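Local coordinates for CLIP-associating protein 2 (Mus musculus, PDB 3WOZ) that probably binds tubulin through its TOG domains, of which this HEAT-repeat module is one, and contributes to the control of microtubule dynamics, at residues L29-L32 / L33-R37; F163-S167 / E168-A172; W84-V87 / L88-L92; T38-R41 / I42-K45. All blocks are in the same frame, centred on the assembly; numbering follows the deposited sequence.

Contact 1 of 4, residues L29-L32 / L33-R37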
loop_
_atom_site.group_PDB
_atom_site.type_symbol
_atom_site.label_atom_id
_atom_site.label_comp_id
_atom_site.label_asym_id
_atom_site.label_seq_id
_atom_site.Cartn_x
_atom_site.Cartn_y
_atom_site.Cartn_z
ATOM N N LEU A 29 -16.779 13.431 10.268
ATOM C CA LEU A 29 -16.404 12.019 10.196
ATOM C C LEU A 29 -15.395 11.649 11.276
ATOM O O LEU A 29 -15.537 10.615 11.929
ATOM C CB LEU A 29 -15.872 11.668 8.803
ATOM C CG LEU A 29 -15.304 10.267 8.550
ATOM C CD1 LEU A 29 -16.283 9.159 8.937
ATOM C CD2 LEU A 29 -14.890 10.137 7.087
ATOM N N GLN A 30 -14.388 12.502 11.460
ATOM C CA GLN A 30 -13.389 12.312 12.509
ATOM C C GLN A 30 -14.072 12.203 13.870
ATOM O O GLN A 30 -13.757 11.316 14.665
ATOM C CB GLN A 30 -12.375 13.464 12.510
ATOM C CG GLN A 30 -11.274 13.334 11.455
ATOM C CD GLN A 30 -10.472 14.623 11.235
ATOM O OE1 GLN A 30 -9.756 14.756 10.236
ATOM N NE2 GLN A 30 -10.594 15.571 12.160
ATOM N N ASN A 31 -15.021 13.104 14.118
ATOM C CA ASN A 31 -15.797 13.095 15.352
ATOM C C ASN A 31 -16.592 11.794 15.521
ATOM O O ASN A 31 -16.576 11.195 16.600
ATOM C CB ASN A 31 -16.724 14.310 15.405
ATOM C CG ASN A 31 -16.941 14.816 16.818
ATOM O OD1 ASN A 31 -18.067 14.846 17.306
ATOM N ND2 ASN A 31 -15.860 15.213 17.482
ATOM N N LEU A 32 -17.262 11.365 14.445
ATOM C CA LEU A 32 -18.007 10.099 14.423
ATOM C C LEU A 32 -17.119 8.919 14.801
ATOM O O LEU A 32 -17.541 8.029 15.544
ATOM C CB LEU A 32 -18.615 9.827 13.037
ATOM C CG LEU A 32 -19.713 10.684 12.401
ATOM C CD1 LEU A 32 -20.103 10.079 11.058
ATOM C CD2 LEU A 32 -20.943 10.822 13.287
ATOM N N LEU A 33 -15.894 8.915 14.280
ATOM C CA LEU A 33 -14.934 7.848 14.554
ATOM C C LEU A 33 -14.412 7.900 15.992
ATOM O O LEU A 33 -14.314 6.868 16.656
ATOM C CB LEU A 33 -13.779 7.890 13.547
ATOM C CG LEU A 33 -14.141 7.648 12.077
ATOM C CD1 LEU A 33 -13.006 8.087 11.171
ATOM C CD2 LEU A 33 -14.512 6.185 11.817
ATOM N N LYS A 34 -14.088 9.102 16.468
ATOM C CA LYS A 34 -13.642 9.294 17.852
ATOM C C LYS A 34 -14.740 8.910 18.854
ATOM O O LYS A 34 -14.457 8.321 19.893
ATOM C CB LYS A 34 -13.186 10.738 18.092
ATOM C CG LYS A 34 -11.968 11.172 17.280
ATOM C CD LYS A 34 -10.652 10.848 17.970
ATOM C CE LYS A 34 -9.463 11.076 17.037
ATOM N NZ LYS A 34 -9.559 12.373 16.289
ATOM N N ASN A 35 -15.989 9.228 18.522
ATOM C CA ASN A 35 -17.128 8.893 19.376
ATOM C C ASN A 35 -17.653 7.477 19.132
ATOM O O ASN A 35 -18.717 7.111 19.637
ATOM C CB ASN A 35 -18.258 9.910 19.185
ATOM C CG ASN A 35 -17.879 11.309 19.645
ATOM O OD1 ASN A 35 -16.952 11.490 20.436
ATOM N ND2 ASN A 35 -18.604 12.307 19.153
ATOM N N GLN A 36 -16.903 6.696 18.353
ATOM C CA GLN A 36 -17.296 5.335 17.955
ATOM C C GLN A 36 -18.778 5.245 17.560
ATOM O O GLN A 36 -19.496 4.341 17.986
ATOM C CB GLN A 36 -16.955 4.318 19.052
ATOM C CG GLN A 36 -15.455 4.140 19.330
ATOM C CD GLN A 36 -14.773 3.077 18.459
ATOM O OE1 GLN A 36 -13.576 2.826 18.608
ATOM N NE2 GLN A 36 -15.529 2.449 17.558
ATOM N N ARG A 37 -19.225 6.213 16.765
ATOM C CA ARG A 37 -20.537 6.171 16.141
ATOM C C ARG A 37 -20.413 5.200 14.974
ATOM O O ARG A 37 -19.735 5.483 13.983
ATOM C CB ARG A 37 -20.941 7.572 15.672
ATOM C CG ARG A 37 -22.231 7.658 14.860
ATOM C CD ARG A 37 -23.443 8.050 15.705
ATOM N NE ARG A 37 -24.400 8.840 14.921
ATOM C CZ ARG A 37 -25.253 8.338 14.027
ATOM N NH1 ARG A 37 -26.073 9.147 13.365
ATOM N NH2 ARG A 37 -25.290 7.031 13.781
#
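Leu29 and Leu33 sit one turn apart near the end of helix 19-34, and their backbones are joined by the bond from Leu33 N to Leu29 O. The next two residues repeat it: Lys34 N gives its hydrogen to Gln30 O at 2.9 Å, and Asn35 N to Asn31 O at 2.8 Å. After that the pattern changes. Leu32 O takes Arg37 N instead, five residues on, at 2.8 Å, while Gln36 N turns back to Leu33 O at 3.1 Å, so the carbonyls of Leu32 and Leu33 are both satisfied. With CG anti to its carbonyl carbon (chi1 -63°), Leu33 lies back over the preceding turn, where its CG comes 4.1 Å from Leu29 CD1. The Leu32 and Arg37 side chains lie side by side, Leu32 CD2 3.8 Å from Arg37 CG. The polar ends find partners in other parts of the chain: Gln30 OE1 is bonded to Thr69 OG1, and Arg37 NH1 gives a hydrogen to Glu5 O. Leu33 also touches Thr69 and His77 of helix 60-77; an alanine here would probably leave a gap between Leu29 and that helix, since the branched methyls that fill it would be gone. Gln36 takes up positive phi (43°), which lets the chain turn back across the helix end. The paired bonds, Arg37 N to Leu32 O and Gln36 N to Leu33 O, define a Schellman motif, here closing a helix of the HEAT-repeat TOG domain.

Contact 2 of 4, residues F163-S167 / E168-A172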
loop_
_atom_site.group_PDB
_atom_site.type_symbol
_atom_site.label_atom_id
_atom_site.label_comp_id
_atom_site.label_asym_id
_atom_site.label_seq_id
_atom_site.Cartn_x
_atom_site.Cartn_y
_atom_site.Cartn_z
ATOM N N PHE A 163 4.638 -16.541 2.038
ATOM C CA PHE A 163 5.383 -16.419 0.793
ATOM C C PHE A 163 5.517 -17.779 0.103
ATOM O O PHE A 163 6.197 -18.677 0.606
ATOM C CB PHE A 163 6.756 -15.798 1.059
ATOM C CG PHE A 163 7.682 -15.823 -0.127
ATOM C CD1 PHE A 163 8.791 -16.663 -0.140
ATOM C CD2 PHE A 163 7.448 -15.009 -1.230
ATOM C CE1 PHE A 163 9.656 -16.689 -1.236
ATOM C CE2 PHE A 163 8.307 -15.032 -2.331
ATOM C CZ PHE A 163 9.409 -15.875 -2.333
ATOM N N THR A 164 4.863 -17.917 -1.050
ATOM C CA THR A 164 4.856 -19.177 -1.797
ATOM C C THR A 164 5.330 -19.010 -3.241
ATOM O O THR A 164 5.154 -17.949 -3.852
ATOM C CB THR A 164 3.455 -19.843 -1.806
ATOM O OG1 THR A 164 2.477 -18.907 -2.270
ATOM C CG2 THR A 164 3.067 -20.324 -0.415
ATOM N N ASN A 165 5.932 -20.072 -3.773
ATOM C CA ASN A 165 6.369 -20.120 -5.163
ATOM C C ASN A 165 5.189 -20.373 -6.099
ATOM O O ASN A 165 4.910 -21.512 -6.480
ATOM C CB ASN A 165 7.469 -21.178 -5.354
ATOM C CG ASN A 165 8.042 -21.192 -6.766
ATOM O OD1 ASN A 165 7.942 -20.213 -7.503
ATOM N ND2 ASN A 165 8.648 -22.312 -7.145
ATOM N N SER A 166 4.490 -19.296 -6.441
ATOM C CA SER A 166 3.387 -19.339 -7.392
ATOM C C SER A 166 3.799 -18.623 -8.677
ATOM O O SER A 166 4.930 -18.147 -8.786
ATOM C CB SER A 166 2.142 -18.692 -6.788
ATOM O OG SER A 166 2.422 -17.382 -6.327
ATOM N N SER A 167 2.886 -18.553 -9.644
ATOM C CA SER A 167 3.149 -17.862 -10.907
ATOM C C SER A 167 3.229 -16.343 -10.728
ATOM O O SER A 167 4.137 -15.700 -11.258
ATOM C CB SER A 167 2.097 -18.234 -11.956
ATOM O OG SER A 167 0.787 -17.917 -11.514
ATOM N N GLU A 168 2.284 -15.783 -9.974
ATOM C CA GLU A 168 2.250 -14.343 -9.698
ATOM C C GLU A 168 3.466 -13.859 -8.910
ATOM O O GLU A 168 4.042 -12.815 -9.227
ATOM C CB GLU A 168 0.966 -13.965 -8.957
ATOM C CG GLU A 168 -0.240 -13.817 -9.865
ATOM C CD GLU A 168 -1.496 -13.385 -9.125
ATOM O OE1 GLU A 168 -1.523 -13.453 -7.874
ATOM O OE2 GLU A 168 -2.464 -12.981 -9.806
ATOM N N THR A 169 3.850 -14.628 -7.896
ATOM C CA THR A 169 4.986 -14.288 -7.048
ATOM C C THR A 169 6.304 -14.506 -7.793
ATOM O O THR A 169 7.289 -13.807 -7.548
ATOM C CB THR A 169 4.946 -15.074 -5.722
ATOM O OG1 THR A 169 3.632 -14.978 -5.159
ATOM C CG2 THR A 169 5.936 -14.507 -4.728
ATOM N N ARG A 170 6.302 -15.474 -8.706
ATOM C CA ARG A 170 7.422 -15.714 -9.610
ATOM C C ARG A 170 7.550 -14.568 -10.616
ATOM O O ARG A 170 8.656 -14.121 -10.922
ATOM C CB ARG A 170 7.213 -17.043 -10.336
ATOM C CG ARG A 170 8.465 -17.684 -10.903
ATOM C CD ARG A 170 8.306 -19.202 -11.050
ATOM N NE ARG A 170 7.017 -19.597 -11.625
ATOM C CZ ARG A 170 6.090 -20.315 -10.991
ATOM N NH1 ARG A 170 6.295 -20.743 -9.750
ATOM N NH2 ARG A 170 4.954 -20.613 -11.607
ATOM N N LEU A 171 6.408 -14.103 -11.118
ATOM C CA LEU A 171 6.336 -12.981 -12.056
ATOM C C LEU A 171 6.771 -11.663 -11.399
ATOM O O LEU A 171 7.344 -10.796 -12.060
ATOM C CB LEU A 171 4.909 -12.857 -12.611
ATOM C CG LEU A 171 4.533 -11.835 -13.693
ATOM C CD1 LEU A 171 5.143 -12.174 -15.048
ATOM C CD2 LEU A 171 3.017 -11.732 -13.810
ATOM N N ALA A 172 6.501 -11.530 -10.102
ATOM C CA ALA A 172 6.847 -10.320 -9.351
ATOM C C ALA A 172 8.327 -10.269 -8.995
ATOM O O ALA A 172 8.974 -9.234 -9.171
ATOM C CB ALA A 172 5.996 -10.208 -8.104
HETATM O O HOH W 1 3.267 -15.773 -1.838
#
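An N-cap starts helix 167-179, with Ser166 as the capping residue and Thr169 three places on as its partner. Ser166 OG stands between its own backbone N and carbonyl carbon (chi1 54°), which turns it in over the first turn. There it accepts a weak bond from Thr169 N at 3.5 Å and lies 2.9 Å from Thr169 OG1. A water accepts from Thr164 N at 2.8 Å and also meets Thr169 OG1, weakly. On its other branch Thr169 carries a methyl, CG2, that approaches Phe163 CE2 to 3.4 Å; the Phe163 ring itself goes in among Phe207, Leu199 and Leu202, so it ties the loop to helices 186-202 and 204-212. Asn165, just before the cap, is the centre of an inverse gamma turn. Arg170 folds back over this bend, bent at chi3 (44°), and Ser166 O lies over one face of its guanidinium while also accepting from Arg170 N at 3.0 Å. The amide of Asn165 and the guanidinium are almost perpendicular, 86° apart. Arg170 NH1 reaches Asn165 OD1 at 2.8 Å, with the oxygen near the guanidinium plane but the nitrogen well above the plane of the amide carbonyl.

Contact 3 of 4, residues W84-V87 / L88-L92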
loop_
_atom_site.group_PDB
_atom_site.type_symbol
_atom_site.label_atom_id
_atom_site.label_comp_id
_atom_site.label_asym_id
_atom_site.label_seq_id
_atom_site.Cartn_x
_atom_site.Cartn_y
_atom_site.Cartn_z
ATOM N N TRP A 84 -11.703 -3.707 0.540
ATOM C CA TRP A 84 -11.261 -2.375 0.132
ATOM C C TRP A 84 -9.740 -2.245 0.205
ATOM O O TRP A 84 -9.170 -1.237 -0.232
ATOM C CB TRP A 84 -11.939 -1.297 0.992
ATOM C CG TRP A 84 -11.719 0.111 0.488
ATOM C CD1 TRP A 84 -12.109 0.619 -0.719
ATOM C CD2 TRP A 84 -11.055 1.182 1.177
ATOM N NE1 TRP A 84 -11.729 1.936 -0.824
ATOM C CE2 TRP A 84 -11.081 2.307 0.324
ATOM C CE3 TRP A 84 -10.442 1.298 2.434
ATOM C CZ2 TRP A 84 -10.518 3.537 0.687
ATOM C CZ3 TRP A 84 -9.883 2.515 2.793
ATOM C CH2 TRP A 84 -9.928 3.621 1.921
ATOM N N LEU A 85 -9.087 -3.274 0.745
ATOM C CA LEU A 85 -7.654 -3.233 1.009
ATOM C C LEU A 85 -6.800 -2.999 -0.243
ATOM O O LEU A 85 -5.822 -2.249 -0.188
ATOM C CB LEU A 85 -7.189 -4.486 1.770
ATOM C CG LEU A 85 -5.695 -4.604 2.112
ATOM C CD1 LEU A 85 -5.191 -3.421 2.953
ATOM C CD2 LEU A 85 -5.375 -5.933 2.793
ATOM N N PHE A 86 -7.169 -3.627 -1.360
ATOM C CA PHE A 86 -6.436 -3.428 -2.612
ATOM C C PHE A 86 -6.356 -1.941 -2.949
ATOM O O PHE A 86 -5.286 -1.431 -3.268
ATOM C CB PHE A 86 -7.062 -4.212 -3.780
ATOM C CG PHE A 86 -6.497 -3.837 -5.128
ATOM C CD1 PHE A 86 -7.118 -2.869 -5.917
ATOM C CD2 PHE A 86 -5.326 -4.433 -5.597
ATOM C CE1 PHE A 86 -6.589 -2.510 -7.162
ATOM C CE2 PHE A 86 -4.791 -4.085 -6.832
ATOM C CZ PHE A 86 -5.425 -3.124 -7.621
ATOM N N VAL A 87 -7.495 -1.259 -2.867
ATOM C CA VAL A 87 -7.589 0.161 -3.186
ATOM C C VAL A 87 -6.799 1.005 -2.184
ATOM O O VAL A 87 -6.004 1.845 -2.580
ATOM C CB VAL A 87 -9.067 0.627 -3.260
ATOM C CG1 VAL A 87 -9.165 2.147 -3.233
ATOM C CG2 VAL A 87 -9.746 0.060 -4.514
ATOM N N LEU A 88 -7.008 0.756 -0.892
ATOM C CA LEU A 88 -6.320 1.495 0.158
ATOM C C LEU A 88 -4.804 1.446 -0.011
ATOM O O LEU A 88 -4.145 2.485 -0.057
ATOM C CB LEU A 88 -6.718 0.955 1.534
ATOM C CG LEU A 88 -5.966 1.468 2.766
ATOM C CD1 LEU A 88 -6.169 2.973 2.946
ATOM C CD2 LEU A 88 -6.409 0.693 4.012
ATOM N N LEU A 89 -4.269 0.233 -0.123
ATOM C CA LEU A 89 -2.830 0.016 -0.129
ATOM C C LEU A 89 -2.159 0.523 -1.410
ATOM O O LEU A 89 -1.120 1.199 -1.347
ATOM C CB LEU A 89 -2.510 -1.465 0.120
ATOM C CG LEU A 89 -1.045 -1.916 0.109
ATOM C CD1 LEU A 89 -0.180 -1.045 1.031
ATOM C CD2 LEU A 89 -0.937 -3.391 0.481
ATOM N N THR A 90 -2.757 0.215 -2.560
ATOM C CA THR A 90 -2.183 0.621 -3.834
ATOM C C THR A 90 -2.236 2.131 -4.024
ATOM O O THR A 90 -1.272 2.721 -4.511
ATOM C CB THR A 90 -2.848 -0.083 -5.049
ATOM O OG1 THR A 90 -4.250 0.200 -5.064
ATOM C CG2 THR A 90 -2.626 -1.582 -4.988
ATOM N N GLN A 91 -3.352 2.750 -3.635
ATOM C CA GLN A 91 -3.490 4.198 -3.756
ATOM C C GLN A 91 -2.512 4.936 -2.841
ATOM O O GLN A 91 -1.968 5.972 -3.219
ATOM C CB GLN A 91 -4.928 4.649 -3.491
ATOM C CG GLN A 91 -5.904 4.337 -4.621
ATOM C CD GLN A 91 -5.618 5.131 -5.885
ATOM O OE1 GLN A 91 -5.534 6.359 -5.854
ATOM N NE2 GLN A 91 -5.468 4.429 -7.005
ATOM N N LEU A 92 -2.283 4.388 -1.648
ATOM C CA LEU A 92 -1.317 4.963 -0.715
ATOM C C LEU A 92 0.108 4.855 -1.250
ATOM O O LEU A 92 0.911 5.775 -1.074
ATOM C CB LEU A 92 -1.420 4.316 0.668
ATOM C CG LEU A 92 -2.538 4.742 1.621
ATOM C CD1 LEU A 92 -2.438 3.918 2.902
ATOM C CD2 LEU A 92 -2.488 6.250 1.941
#
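Trp84 and Leu88 cross at about a right angle, with the leucine laid over one face of the indole. Leu88 CB stands 4.0 Å from the centroid of the six-membered ring, a CH-pi contact displaced toward the rim, and the side chain continues past the rim on the same side, CD1 3.7 Å from Trp84 CZ3. The indole is brought beneath by CG anti to the backbone N (chi1 -170°), while Trp84 NE1 is bonded to Thr52 OG1. One residue round the helix, Leu85 CD1 touches both Leu88 CD2 and Leu89 CB at 4.4 Å, a looser apolar meeting. A second CH-pi pair stands on another side of the helix: Thr90 CG2 lies over a face of the Phe86 ring, 4.1 Å from its centroid and 22° off the normal. The same threonine turns its hydroxyl back to the main chain, OG1 giving its proton to Phe86 O at 2.6 Å. Since Thr90 N also donates to that oxygen, at 3.1 Å, Phe86 O is gripped by two donors from opposite faces of its plane. Val87 and Gln91 run side by side, Val87 CG1 4.2 Å from Gln91 CG. Leu88 goes on to meet Leu70 and Ile74 of helix 60-77, and Leu89 meets Leu128 of helix 121-133. The chemistry is thus largely apolar, and the threonine hydroxyl buried within it is paired with a main-chain carbonyl, so its polarity is probably paid for inside the helix.

Contact 4 of 4, residues T38-R41 / I42-K45; sequences TLSR and IELK
Glu43 reaches back from the first turn of helix 41-54 to Ser40, the residue that caps it. Its CB lies 3.6 Å from Ser40 O and is almost as near Ser40 OG. CG goes anti to the carbonyl carbon (chi1 -75°) and passes Ser40 OG at 3.5 Å; from there the chain runs extended, carrying CD beside the serine. At the tip, OE2 accepts from Ser40 N at 2.6 Å in a nearly straight bond (177°), taken on the anti side of the carboxylate and 17° out of its plane. The return half is Glu43 N giving its hydrogen to Ser40 OG at 3.3 Å. The two reciprocal bonds make a capping box, in which each residue's side chain accepts from the other's main-chain N-H. An alanine here, with no carboxylate, would probably leave Ser40 N without its acceptor and reduce the capping box to the single bond from the main chain to Ser40 OG. Behind the cap the helix bonds begin: Leu44 N to Ser40 O and Lys45 N to Arg41 O, both 3.0 Å. Leu39 CD1 and Leu44 CD1 come within 4.3 Å, a loose apolar touch. These two leucines both lean on His77 of helix 60-77, and Leu44 meets Phe73 there too. Leu39 and Glu43 contact Val7 of helix 7-14, so the capped start of helix 41-54 touches both helices.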
loop_
_atom_site.group_PDB
_atom_site.type_symbol
_atom_site.label_atom_id
_atom_site.label_comp_id
_atom_site.label_asym_id
_atom_site.label_seq_id
_atom_site.Cartn_x
_atom_site.Cartn_y
_atom_site.Cartn_z
ATOM N N THR A 38 -21.043 4.040 15.104
ATOM C CA THR A 38 -20.826 2.958 14.148
ATOM C C THR A 38 -21.607 3.137 12.852
ATOM O O THR A 38 -22.707 3.700 12.836
ATOM C CB THR A 38 -21.144 1.578 14.757
ATOM O OG1 THR A 38 -22.348 1.662 15.527
ATOM C CG2 THR A 38 -19.999 1.108 15.647
ATOM N N LEU A 39 -21.016 2.645 11.768
ATOM C CA LEU A 39 -21.617 2.731 10.448
ATOM C C LEU A 39 -22.311 1.427 10.085
ATOM O O LEU A 39 -21.907 0.353 10.534
ATOM C CB LEU A 39 -20.549 3.065 9.399
ATOM C CG LEU A 39 -19.610 4.250 9.656
ATOM C CD1 LEU A 39 -18.526 4.295 8.595
ATOM C CD2 LEU A 39 -20.362 5.568 9.699
ATOM N N SER A 40 -23.363 1.528 9.279
ATOM C CA SER A 40 -23.974 0.353 8.671
ATOM C C SER A 40 -23.081 -0.123 7.527
ATOM O O SER A 40 -22.106 0.547 7.162
ATOM C CB SER A 40 -25.382 0.669 8.161
ATOM O OG SER A 40 -25.359 1.082 6.805
ATOM N N ARG A 41 -23.424 -1.278 6.966
ATOM C CA ARG A 41 -22.634 -1.899 5.912
ATOM C C ARG A 41 -22.640 -1.065 4.632
ATOM O O ARG A 41 -21.589 -0.884 4.008
ATOM C CB ARG A 41 -23.142 -3.313 5.634
ATOM C CG ARG A 41 -22.175 -4.198 4.874
ATOM C CD ARG A 41 -22.882 -5.429 4.328
ATOM N NE ARG A 41 -23.375 -6.303 5.394
ATOM C CZ ARG A 41 -22.827 -7.470 5.727
ATOM N NH1 ARG A 41 -23.353 -8.187 6.711
ATOM N NH2 ARG A 41 -21.759 -7.923 5.080
ATOM N N ILE A 42 -23.810 -0.551 4.245
ATOM C CA ILE A 42 -23.907 0.277 3.037
ATOM C C ILE A 42 -23.310 1.673 3.247
ATOM O O ILE A 42 -22.854 2.301 2.295
ATOM C CB ILE A 42 -25.350 0.383 2.443
ATOM C CG1 ILE A 42 -26.193 1.423 3.182
ATOM C CG2 ILE A 42 -26.042 -0.981 2.380
ATOM C CD1 ILE A 42 -26.975 2.337 2.248
ATOM N N GLU A 43 -23.320 2.149 4.488
ATOM C CA GLU A 43 -22.680 3.418 4.823
ATOM C C GLU A 43 -21.165 3.298 4.669
ATOM O O GLU A 43 -20.530 4.168 4.065
ATOM C CB GLU A 43 -23.048 3.860 6.241
ATOM C CG GLU A 43 -24.472 4.405 6.371
ATOM C CD GLU A 43 -24.908 4.606 7.815
ATOM O OE1 GLU A 43 -25.759 5.485 8.059
ATOM O OE2 GLU A 43 -24.403 3.888 8.705
ATOM N N LEU A 44 -20.607 2.209 5.199
ATOM C CA LEU A 44 -19.182 1.916 5.075
ATOM C C LEU A 44 -18.776 1.762 3.612
ATOM O O LEU A 44 -17.733 2.266 3.200
ATOM C CB LEU A 44 -18.805 0.655 5.866
ATOM C CG LEU A 44 -17.346 0.193 5.760
ATOM C CD1 LEU A 44 -16.436 1.089 6.585
ATOM C CD2 LEU A 44 -17.187 -1.258 6.179
ATOM N N LYS A 45 -19.606 1.062 2.840
ATOM C CA LYS A 45 -19.384 0.892 1.407
ATOM C C LYS A 45 -19.339 2.251 0.698
ATOM O O LYS A 45 -18.444 2.507 -0.106
ATOM C CB LYS A 45 -20.462 -0.006 0.799
ATOM C CG LYS A 45 -20.270 -0.318 -0.681
ATOM C CD LYS A 45 -21.432 -1.147 -1.218
ATOM C CE LYS A 45 -21.285 -1.413 -2.713
ATOM N NZ LYS A 45 -20.118 -2.292 -3.015
#

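Reading from the N terminus, contact 1 finishes helix 19-34, and contact 4, directly adjoining in sequence, starts helix 41-54; between them they close one interhelical turn, their centres 13 Å apart. Contact 3 follows along the opening turns of helix 85-96, near the middle of the chain and about 6 Å from its centre, and contact 2 opens helix 167-179 much later. All four are local and lie in series, so none nests in or crosses another. Contacts 1 and 2 stand on opposite sides of the chain's centre, 40 Å apart by their centres. Together the four contacts sample four helices spread along the elongated HEAT-repeat array.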